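Hydrazine synthase subunit alpha (PDB 5C2V) catalyses the second half-reaction of the hydrazine synthase complex, condensing hydroxylamine with ammonia to hydrazine, and carries two c-type hemes. Local coordinates at residues V462-G467 and V525-Q530; G504-Q509 and D639-V644. One frame throughout, in Å; residues are numbered along the deposited sequence.

Interaction 1: residues V462-G467 and V525-Q530; sequences VRIIQG and VPYYMQ. With HEC (heme c), chain B.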
ATOM      1  N   VAL D 462       5.450  -1.472 -30.359  1.00 44.53           N
ATOM      2  CA  VAL D 462       5.025  -0.583 -29.290  1.00 43.91           C
ATOM      3  C   VAL D 462       3.846   0.268 -29.746  1.00 54.78           C
ATOM      4  O   VAL D 462       3.794   0.722 -30.898  1.00 59.43           O
ATOM      5  CB  VAL D 462       6.166   0.348 -28.809  1.00 54.46           C
ATOM      6  CG1 VAL D 462       7.237  -0.445 -28.077  1.00 51.00           C
ATOM      7  CG2 VAL D 462       6.763   1.126 -29.974  1.00 40.82           C
ATOM      8  N   ARG D 463       2.898   0.466 -28.835  1.00 57.65           N
ATOM      9  CA  ARG D 463       1.765   1.346 -29.075  1.00 55.82           C
ATOM     10  C   ARG D 463       2.011   2.705 -28.431  1.00 48.70           C
ATOM     11  O   ARG D 463       2.374   2.792 -27.258  1.00 52.95           O
ATOM     12  CB  ARG D 463       0.468   0.736 -28.535  1.00 42.41           C
ATOM     13  CG  ARG D 463      -0.742   1.648 -28.693  1.00 51.14           C
ATOM     14  CD  ARG D 463      -2.001   1.053 -28.080  1.00 52.39           C
ATOM     15  NE  ARG D 463      -2.427  -0.171 -28.753  1.00 50.88           N
ATOM     16  CZ  ARG D 463      -2.334  -1.385 -28.222  1.00 48.09           C
ATOM     17  NH1 ARG D 463      -1.834  -1.541 -27.004  1.00 32.09           N
ATOM     18  NH2 ARG D 463      -2.746  -2.444 -28.908  1.00 28.97           N
ATOM     19  N   ILE D 464       1.811   3.760 -29.210  1.00 50.89           N
ATOM     20  CA  ILE D 464       2.001   5.123 -28.738  1.00 57.72           C
ATOM     21  C   ILE D 464       0.661   5.844 -28.679  1.00 48.00           C
ATOM     22  O   ILE D 464      -0.053   5.950 -29.688  1.00 42.60           O
ATOM     23  CB  ILE D 464       2.971   5.909 -29.633  1.00 60.17           C
ATOM     24  CG1 ILE D 464       4.195   5.055 -29.970  1.00 50.58           C
ATOM     25  CG2 ILE D 464       3.385   7.204 -28.951  1.00 57.24           C
ATOM     26  CD1 ILE D 464       5.177   5.735 -30.896  1.00 48.34           C
ATOM     27  N   ILE D 465       0.351   6.342 -27.485  1.00 37.15           N
ATOM     28  CA  ILE D 465      -0.957   6.891 -27.145  1.00 49.21           C
ATOM     29  C   ILE D 465      -0.862   8.363 -26.749  1.00 48.71           C
ATOM     30  O   ILE D 465       0.016   8.741 -25.977  1.00 40.38           O
ATOM     31  CB  ILE D 465      -1.589   6.098 -25.976  1.00 44.91           C
ATOM     32  CG1 ILE D 465      -1.831   4.643 -26.382  1.00 64.19           C
ATOM     33  CG2 ILE D 465      -2.878   6.751 -25.500  1.00 44.77           C
ATOM     34  CD1 ILE D 465      -2.293   3.762 -25.241  1.00 60.90           C
ATOM     35  N   GLN D 466      -1.766   9.190 -27.271  1.00 39.20           N
ATOM     36  CA  GLN D 466      -1.810  10.602 -26.897  1.00 57.04           C
ATOM     37  C   GLN D 466      -2.998  10.919 -25.995  1.00 51.24           C
ATOM     38  O   GLN D 466      -4.148  10.663 -26.354  1.00 44.99           O
ATOM     39  CB  GLN D 466      -1.864  11.493 -28.138  1.00 58.62           C
ATOM     40  CG  GLN D 466      -1.947  12.978 -27.821  1.00 54.89           C
ATOM     41  CD  GLN D 466      -2.079  13.836 -29.063  1.00 63.21           C
ATOM     42  OE1 GLN D 466      -1.877  13.365 -30.181  1.00 57.18           O
ATOM     43  NE2 GLN D 466      -2.421  15.105 -28.870  1.00 57.24           N
ATOM     44  N   GLY D 467      -2.712  11.473 -24.823  1.00 38.79           N
ATOM     45  CA  GLY D 467      -3.754  11.891 -23.904  1.00 48.19           C
ATOM     46  C   GLY D 467      -4.516  13.113 -24.377  1.00 49.43           C
ATOM     47  O   GLY D 467      -3.921  14.136 -24.716  1.00 71.05           O
ATOM     48  N   VAL D 525       2.947  17.594 -27.416  1.00 59.35           N
ATOM     49  CA  VAL D 525       1.713  16.929 -27.008  1.00 54.86           C
ATOM     50  C   VAL D 525       2.018  15.819 -26.003  1.00 51.43           C
ATOM     51  O   VAL D 525       3.047  15.149 -26.106  1.00 64.75           O
ATOM     52  CB  VAL D 525       0.950  16.339 -28.218  1.00 55.27           C
ATOM     53  CG1 VAL D 525       0.477  17.449 -29.148  1.00 43.24           C
ATOM     54  CG2 VAL D 525       1.818  15.342 -28.969  1.00 51.82           C
ATOM     55  N   PRO D 526       1.132  15.632 -25.012  1.00 66.94           N
ATOM     56  CA  PRO D 526       1.337  14.583 -24.005  1.00 58.12           C
ATOM     57  C   PRO D 526       1.140  13.180 -24.580  1.00 48.92           C
ATOM     58  O   PRO D 526       0.198  12.958 -25.341  1.00 40.86           O
ATOM     59  CB  PRO D 526       0.272  14.900 -22.952  1.00 51.78           C
ATOM     60  CG  PRO D 526      -0.806  15.594 -23.715  1.00 60.35           C
ATOM     61  CD  PRO D 526      -0.100  16.403 -24.765  1.00 57.42           C
ATOM     62  N   TYR D 527       2.016  12.248 -24.213  1.00 45.80           N
ATOM     63  CA  TYR D 527       1.939  10.888 -24.737  1.00 34.98           C
ATOM     64  C   TYR D 527       2.633   9.873 -23.832  1.00 41.48           C
ATOM     65  O   TYR D 527       3.417  10.240 -22.958  1.00 42.77           O
ATOM     66  CB  TYR D 527       2.547  10.822 -26.142  1.00 45.19           C
ATOM     67  CG  TYR D 527       4.061  10.781 -26.164  1.00 50.55           C
ATOM     68  CD1 TYR D 527       4.806  11.947 -26.071  1.00 52.48           C
ATOM     69  CD2 TYR D 527       4.743   9.575 -26.285  1.00 39.83           C
ATOM     70  CE1 TYR D 527       6.189  11.917 -26.086  1.00 59.35           C
ATOM     71  CE2 TYR D 527       6.125   9.534 -26.302  1.00 58.02           C
ATOM     72  CZ  TYR D 527       6.843  10.709 -26.204  1.00 55.86           C
ATOM     73  OH  TYR D 527       8.218  10.674 -26.223  1.00 51.21           O
ATOM     74  N   TYR D 528       2.332   8.595 -24.048  1.00 45.91           N
ATOM     75  CA  TYR D 528       3.068   7.512 -23.400  1.00 41.22           C
ATOM     76  C   TYR D 528       3.093   6.272 -24.294  1.00 38.51           C
ATOM     77  O   TYR D 528       2.527   6.275 -25.388  1.00 40.96           O
ATOM     78  CB  TYR D 528       2.469   7.184 -22.028  1.00 52.54           C
ATOM     79  CG  TYR D 528       1.048   6.671 -22.057  1.00 53.45           C
ATOM     80  CD1 TYR D 528       0.781   5.309 -22.070  1.00 52.87           C
ATOM     81  CD2 TYR D 528      -0.028   7.550 -22.053  1.00 39.49           C
ATOM     82  CE1 TYR D 528      -0.516   4.834 -22.089  1.00 55.18           C
ATOM     83  CE2 TYR D 528      -1.329   7.085 -22.072  1.00 55.99           C
ATOM     84  CZ  TYR D 528      -1.567   5.726 -22.090  1.00 52.22           C
ATOM     85  OH  TYR D 528      -2.860   5.257 -22.108  1.00 41.40           O
ATOM     86  N   MET D 529       3.746   5.212 -23.825  1.00 58.23           N
ATOM     87  CA  MET D 529       4.015   4.050 -24.668  1.00 58.57           C
ATOM     88  C   MET D 529       3.633   2.721 -24.019  1.00 48.19           C
ATOM     89  O   MET D 529       3.525   2.619 -22.797  1.00 49.95           O
ATOM     90  CB  MET D 529       5.496   4.021 -25.048  1.00 48.99           C
ATOM     91  CG  MET D 529       6.433   4.006 -23.848  1.00 29.95           C
ATOM     92  SD  MET D 529       7.804   5.159 -24.026  1.00108.06           S
ATOM     93  CE  MET D 529       6.920   6.716 -24.051  1.00 73.32           C
ATOM     94  N   GLN D 530       3.432   1.706 -24.855  1.00 48.52           N
ATOM     95  CA  GLN D 530       3.146   0.351 -24.393  1.00 47.14           C
ATOM     96  C   GLN D 530       3.920  -0.682 -25.206  1.00 48.74           C
ATOM     97  O   GLN D 530       3.804  -0.720 -26.429  1.00 51.54           O
ATOM     98  CB  GLN D 530       1.649   0.048 -24.485  1.00 44.23           C
ATOM     99  CG  GLN D 530       0.779   0.803 -23.500  1.00 50.84           C
ATOM    100  CD  GLN D 530      -0.688   0.458 -23.654  1.00 50.39           C
ATOM    101  OE1 GLN D 530      -1.150   0.140 -24.750  1.00 40.60           O
ATOM    102  NE2 GLN D 530      -1.429   0.512 -22.553  1.00 54.57           N
TER
HETATM  103 FE   HEC B 905       9.307   5.304 -18.676  1.00 48.54          FE
HETATM  104  CHA HEC B 905       7.766   6.086 -15.686  1.00 67.93           C
HETATM  105  CHB HEC B 905      10.414   8.538 -18.931  1.00 51.37           C
HETATM  106  CHC HEC B 905      10.510   4.655 -21.847  1.00 55.11           C
HETATM  107  CHD HEC B 905       8.018   2.129 -18.542  1.00 57.58           C
HETATM  108  NA  HEC B 905       9.128   6.991 -17.523  1.00 50.11           N
HETATM  109  C1A HEC B 905       8.441   7.097 -16.330  1.00 53.49           C
HETATM  110  C2A HEC B 905       8.554   8.462 -15.866  1.00 53.17           C
HETATM  111  C3A HEC B 905       9.280   9.143 -16.757  1.00 61.40           C
HETATM  112  C4A HEC B 905       9.658   8.232 -17.820  1.00 59.62           C
HETATM  113  CMA HEC B 905       9.657  10.638 -16.676  1.00 46.79           C
HETATM  114  CAA HEC B 905       7.929   9.019 -14.567  1.00 41.94           C
HETATM  115  CBA HEC B 905       8.980   9.069 -13.462  1.00 45.38           C
HETATM  116  CGA HEC B 905       9.388   7.679 -13.045  1.00 58.95           C
HETATM  117  O1A HEC B 905      10.614   7.409 -12.969  1.00 62.20           O
HETATM  118  O2A HEC B 905       8.491   6.835 -12.791  1.00 66.99           O
HETATM  119  NB  HEC B 905      10.173   6.439 -20.193  1.00 71.76           N
HETATM  120  C1B HEC B 905      10.763   7.664 -19.937  1.00 54.23           C
HETATM  121  C2B HEC B 905      11.819   7.858 -20.910  1.00 69.38           C
HETATM  122  C3B HEC B 905      11.847   6.798 -21.718  1.00 62.03           C
HETATM  123  C4B HEC B 905      10.813   5.877 -21.284  1.00 58.13           C
HETATM  124  CMB HEC B 905      12.746   9.089 -21.004  1.00 43.09           C
HETATM  125  CAB HEC B 905      12.829   6.599 -22.896  1.00 38.59           C
HETATM  126  CBB HEC B 905      12.054   6.612 -24.233  1.00 38.39           C
HETATM  127  NC  HEC B 905       9.319   3.671 -19.940  1.00 46.91           N
HETATM  128  C1C HEC B 905       9.778   3.656 -21.244  1.00 63.74           C
HETATM  129  C2C HEC B 905       9.449   2.367 -21.820  1.00 58.70           C
HETATM  130  C3C HEC B 905       8.672   1.719 -20.949  1.00 52.51           C
HETATM  131  C4C HEC B 905       8.631   2.494 -19.722  1.00 55.43           C
HETATM  132  CMC HEC B 905       9.654   1.973 -23.299  1.00 44.58           C
HETATM  133  CAC HEC B 905       8.041   0.327 -21.173  1.00 42.05           C
HETATM  134  CBC HEC B 905       6.503   0.461 -21.218  1.00 51.78           C
HETATM  135  ND  HEC B 905       8.075   4.273 -17.330  1.00 70.58           N
HETATM  136  C1D HEC B 905       7.699   2.943 -17.482  1.00 49.37           C
HETATM  137  C2D HEC B 905       6.907   2.538 -16.343  1.00 51.61           C
HETATM  138  C3D HEC B 905       6.834   3.779 -15.446  1.00 60.05           C
HETATM  139  C4D HEC B 905       7.580   4.801 -16.142  1.00 55.98           C
HETATM  140  CMD HEC B 905       6.283   1.149 -16.091  1.00 44.49           C
HETATM  141  CAD HEC B 905       6.109   3.926 -14.092  1.00 55.11           C
HETATM  142  CBD HEC B 905       4.609   3.800 -14.326  1.00 41.68           C
HETATM  143  CGD HEC B 905       3.884   3.907 -13.013  1.00 54.79           C
HETATM  144  O1D HEC B 905       2.659   3.628 -12.994  1.00 57.99           O
HETATM  145  O2D HEC B 905       4.528   4.261 -11.990  1.00 42.45           O

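Interaction 2: residues G504-Q509 and D639-V644; sequences GIIGYQ and DKQRTV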
ATOM      1  N   GLY D 504      -6.160   8.760 -27.396  1.00 39.98           N
ATOM      2  CA  GLY D 504      -6.194   8.170 -28.720  1.00 49.03           C
ATOM      3  C   GLY D 504      -4.838   7.637 -29.129  1.00 44.40           C
ATOM      4  O   GLY D 504      -3.857   7.788 -28.402  1.00 36.02           O
ATOM      5  N   ILE D 505      -4.783   7.001 -30.293  1.00 36.54           N
ATOM      6  CA  ILE D 505      -3.566   6.331 -30.732  1.00 50.53           C
ATOM      7  C   ILE D 505      -2.694   7.228 -31.604  1.00 57.62           C
ATOM      8  O   ILE D 505      -3.075   7.582 -32.721  1.00 54.89           O
ATOM      9  CB  ILE D 505      -3.894   5.043 -31.514  1.00 49.21           C
ATOM     10  CG1 ILE D 505      -4.818   4.142 -30.694  1.00 47.25           C
ATOM     11  CG2 ILE D 505      -2.618   4.308 -31.893  1.00 53.58           C
ATOM     12  CD1 ILE D 505      -5.237   2.876 -31.415  1.00 54.64           C
ATOM     13  N   ILE D 506      -1.525   7.596 -31.088  1.00 57.86           N
ATOM     14  CA  ILE D 506      -0.526   8.284 -31.897  1.00 43.35           C
ATOM     15  C   ILE D 506      -0.102   7.349 -33.016  1.00 53.86           C
ATOM     16  O   ILE D 506      -0.048   7.743 -34.183  1.00 58.72           O
ATOM     17  CB  ILE D 506       0.703   8.714 -31.071  1.00 34.84           C
ATOM     18  CG1 ILE D 506       0.431  10.039 -30.364  1.00 39.90           C
ATOM     19  CG2 ILE D 506       1.929   8.857 -31.961  1.00 52.02           C
ATOM     20  CD1 ILE D 506       1.614  10.571 -29.593  1.00 36.61           C
ATOM     21  N   GLY D 507       0.189   6.103 -32.658  1.00 56.00           N
ATOM     22  CA  GLY D 507       0.502   5.108 -33.669  1.00 38.91           C
ATOM     23  C   GLY D 507       1.405   4.001 -33.173  1.00 54.33           C
ATOM     24  O   GLY D 507       1.866   4.032 -32.041  1.00 51.99           O
ATOM     25  N   TYR D 508       1.682   3.030 -34.033  1.00 49.74           N
ATOM     26  CA  TYR D 508       2.489   1.883 -33.638  1.00 60.63           C
ATOM     27  C   TYR D 508       3.868   1.916 -34.280  1.00 59.58           C
ATOM     28  O   TYR D 508       4.032   2.425 -35.388  1.00 69.42           O
ATOM     29  CB  TYR D 508       1.785   0.581 -34.009  1.00 65.86           C
ATOM     30  CG  TYR D 508       0.486   0.338 -33.278  1.00 64.72           C
ATOM     31  CD1 TYR D 508       0.451  -0.447 -32.132  1.00 73.78           C
ATOM     32  CD2 TYR D 508      -0.709   0.872 -33.745  1.00 59.79           C
ATOM     33  CE1 TYR D 508      -0.736  -0.687 -31.469  1.00 68.86           C
ATOM     34  CE2 TYR D 508      -1.902   0.637 -33.086  1.00 73.79           C
ATOM     35  CZ  TYR D 508      -1.908  -0.140 -31.947  1.00 74.84           C
ATOM     36  OH  TYR D 508      -3.090  -0.376 -31.284  1.00 65.28           O
ATOM     37  N   GLN D 509       4.860   1.372 -33.581  1.00 60.24           N
ATOM     38  CA  GLN D 509       6.205   1.284 -34.146  1.00 58.67           C
ATOM     39  C   GLN D 509       6.849  -0.062 -33.836  1.00 65.30           C
ATOM     40  O   GLN D 509       6.781  -0.538 -32.709  1.00 64.82           O
ATOM     41  CB  GLN D 509       7.084   2.418 -33.619  1.00 56.12           C
ATOM     42  CG  GLN D 509       8.420   2.530 -34.330  1.00 56.49           C
ATOM     43  CD  GLN D 509       8.263   2.775 -35.818  1.00 58.34           C
ATOM     44  OE1 GLN D 509       8.912   2.126 -36.637  1.00 72.72           O
ATOM     45  NE2 GLN D 509       7.398   3.718 -36.174  1.00 51.66           N
ATOM     46  N   ASP D 639      -6.478  16.413 -36.649  1.00 73.01           N
ATOM     47  CA  ASP D 639      -7.851  16.207 -37.089  1.00 66.69           C
ATOM     48  C   ASP D 639      -8.131  14.723 -37.313  1.00 66.46           C
ATOM     49  O   ASP D 639      -9.189  14.213 -36.947  1.00 76.99           O
ATOM     50  CB  ASP D 639      -8.112  17.002 -38.375  1.00 74.86           C
ATOM     51  CG  ASP D 639      -9.589  17.218 -38.651  1.00 99.85           C
ATOM     52  OD1 ASP D 639     -10.405  16.329 -38.332  1.00103.58           O
ATOM     53  OD2 ASP D 639      -9.935  18.285 -39.199  1.00111.71           O
ATOM     54  N   LYS D 640      -7.165  14.038 -37.915  1.00 72.09           N
ATOM     55  CA  LYS D 640      -7.355  12.667 -38.374  1.00 66.59           C
ATOM     56  C   LYS D 640      -6.832  11.587 -37.420  1.00 52.64           C
ATOM     57  O   LYS D 640      -6.885  10.401 -37.746  1.00 49.36           O
ATOM     58  CB  LYS D 640      -6.703  12.512 -39.749  1.00 62.35           C
ATOM     59  CG  LYS D 640      -7.017  13.678 -40.674  1.00 67.70           C
ATOM     60  CD  LYS D 640      -6.307  13.569 -42.008  1.00 73.42           C
ATOM     61  CE  LYS D 640      -6.973  12.544 -42.902  1.00 79.14           C
ATOM     62  NZ  LYS D 640      -6.392  12.567 -44.272  1.00 86.38           N
ATOM     63  N   GLN D 641      -6.321  11.988 -36.259  1.00 46.19           N
ATOM     64  CA  GLN D 641      -5.771  11.027 -35.299  1.00 48.33           C
ATOM     65  C   GLN D 641      -6.844  10.057 -34.803  1.00 55.96           C
ATOM     66  O   GLN D 641      -7.911  10.470 -34.348  1.00 52.71           O
ATOM     67  CB  GLN D 641      -5.130  11.752 -34.113  1.00 38.44           C
ATOM     68  CG  GLN D 641      -4.235  10.861 -33.261  1.00 33.27           C
ATOM     69  CD  GLN D 641      -3.623  11.598 -32.084  1.00 42.74           C
ATOM     70  OE1 GLN D 641      -4.322  12.272 -31.327  1.00 55.66           O
ATOM     71  NE2 GLN D 641      -2.310  11.474 -31.926  1.00 56.01           N
ATOM     72  N   ARG D 642      -6.545   8.762 -34.886  1.00 53.63           N
ATOM     73  CA  ARG D 642      -7.532   7.718 -34.622  1.00 48.40           C
ATOM     74  C   ARG D 642      -7.612   7.309 -33.153  1.00 59.55           C
ATOM     75  O   ARG D 642      -6.596   7.213 -32.462  1.00 51.29           O
ATOM     76  CB  ARG D 642      -7.226   6.485 -35.478  1.00 55.18           C
ATOM     77  CG  ARG D 642      -8.285   5.395 -35.411  1.00 55.49           C
ATOM     78  CD  ARG D 642      -7.927   4.216 -36.303  1.00 53.86           C
ATOM     79  NE  ARG D 642      -6.735   3.511 -35.838  1.00 73.45           N
ATOM     80  CZ  ARG D 642      -6.760   2.428 -35.068  1.00 67.73           C
ATOM     81  NH1 ARG D 642      -7.921   1.919 -34.674  1.00 61.03           N
ATOM     82  NH2 ARG D 642      -5.627   1.850 -34.692  1.00 53.18           N
ATOM     83  N   THR D 643      -8.836   7.071 -32.689  1.00 52.01           N
ATOM     84  CA  THR D 643      -9.080   6.536 -31.355  1.00 46.57           C
ATOM     85  C   THR D 643     -10.170   5.472 -31.424  1.00 50.51           C
ATOM     86  O   THR D 643     -10.840   5.328 -32.447  1.00 57.92           O
ATOM     87  CB  THR D 643      -9.504   7.630 -30.360  1.00 64.45           C
ATOM     88  OG1 THR D 643      -9.432   7.119 -29.022  1.00 48.03           O
ATOM     89  CG2 THR D 643     -10.925   8.091 -30.647  1.00 52.60           C
ATOM     90  N   VAL D 644     -10.338   4.721 -30.341  1.00 63.01           N
ATOM     91  CA  VAL D 644     -11.405   3.730 -30.271  1.00 60.84           C
ATOM     92  C   VAL D 644     -12.512   4.199 -29.333  1.00 61.94           C
ATOM     93  O   VAL D 644     -12.296   4.362 -28.133  1.00 54.99           O
ATOM     94  CB  VAL D 644     -10.884   2.362 -29.798  1.00 52.40           C
ATOM     95  CG1 VAL D 644     -12.013   1.344 -29.785  1.00 57.52           C
ATOM     96  CG2 VAL D 644      -9.752   1.888 -30.695  1.00 39.59           C
TER

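Interaction 1: residues V462-G467 and V525-Q530
Strand 461-467 pairs antiparallel with strand 527-532 in the heme-binding middle domain, and Met529 on the latter lines a heme c pocket. Arg463 and Gln530 are a hydrogen-bonded pair, with Arg463 N to Gln530 O and Gln530 N to Arg463 O both 2.8 Å. Their side chains run side by side and meet again at the ends: Arg463 NH1 donates to Gln530 OE1 at 2.9 Å, the acceptor lying in the guanidinium plane while the amide is turned 78° to it. Asp762 takes a salt bridge from the same NH1, and Tyr508 OH bonds to NE. The two paired strands are the central ones of a four-stranded antiparallel sheet, with 503-510 and 538-541 outside them. Two residues on, Ile465 N reaches Tyr528 O at 3.0 Å in an almost straight bond. With chi1 at 63°, CG of Tyr528 sits between its backbone N and carbonyl carbon, which turns the ring back under Ile465; CB of Ile465 then stands 4.1 Å from the ring centroid in a CH-pi contact. Tyr528 OH bonds onward to Arg503. On the opposite side of the sheet, Ile464 CG2 lies 3.8 Å from Tyr527 CD2. Met529 also starts from that side, but its bent chain carries SD away from Ile464 and over the rim of the porphyrin, 3.5 Å from the heme meso carbon CHC.

Interaction 2: residues G504-Q509 and D639-V644
Gln641 and Arg642, in the loop that leads into helix 646-657, lie against Ile505 and Ile506 on strand 503-510, an outermost strand of the middle domain's antiparallel sheet within this chain. The loop belongs to the cytochrome c part of the chain, so the contact joins the two heme-carrying parts of the subunit. The strand is irregular here: Ile506 and Gly507 both face Ile464 in a classic beta bulge. Along the loop, Gln641 comes first. Its CG is anti to the backbone N (chi1 -165°) and the chain runs on extended, passing Ile505 O with CG 3.5 Å away and bringing NE2 to 3.5 Å from Ile506 CG1. Both ends of the amide are satisfied, NE2 by Gln466 and OE1 by Tyr468 OH. Arg642 follows and makes the one hydrogen bond between the two segments: its carbonyl O accepts a hydrogen bond from Ile505 N, 2.8 Å away, with the donor almost in line with the C=O bond. Its side chain lies alongside that of Ile505, and a bend at chi3 (66°) lays one guanidinium face on the isoleucine methyl, CD1 to NH2 3.5 Å. NH2 also approaches the Tyr508 ring edge on, 4.2 Å from CE2. Glu759 on helix 751-762 joins these two residues, since its OE2 takes a salt bridge from Arg642 NH2 and a hydrogen bond with Tyr508 OH. Thr643 then packs on the strand, Thr643 CB lying 3.7 Å from Gly504 CA, while its OG1 bonds to the carbonyl O of Arg503.

Strand 461-467 connects the two contacts: interaction 1 uses one of its edges, and strand 503-510 of interaction 2 pairs with the other. The centres of the contacts are about 9 Å apart. Two probable side-chain hydrogen bonds cross between them, Gln466 OE1 to Gln641 NE2 at 2.6 Å and Arg463 NE to Tyr508 OH, also 2.6 Å; the first ties the 639-644 loop directly to the inner strand. Only interaction 1 touches the heme, through Met529, whose side chain is also about 6 Å from that of Cys556, one of the two cysteines that bind this heme covalently. Interaction 2 is farther off, with the Ile506 side chain about 12 Å from the same heme.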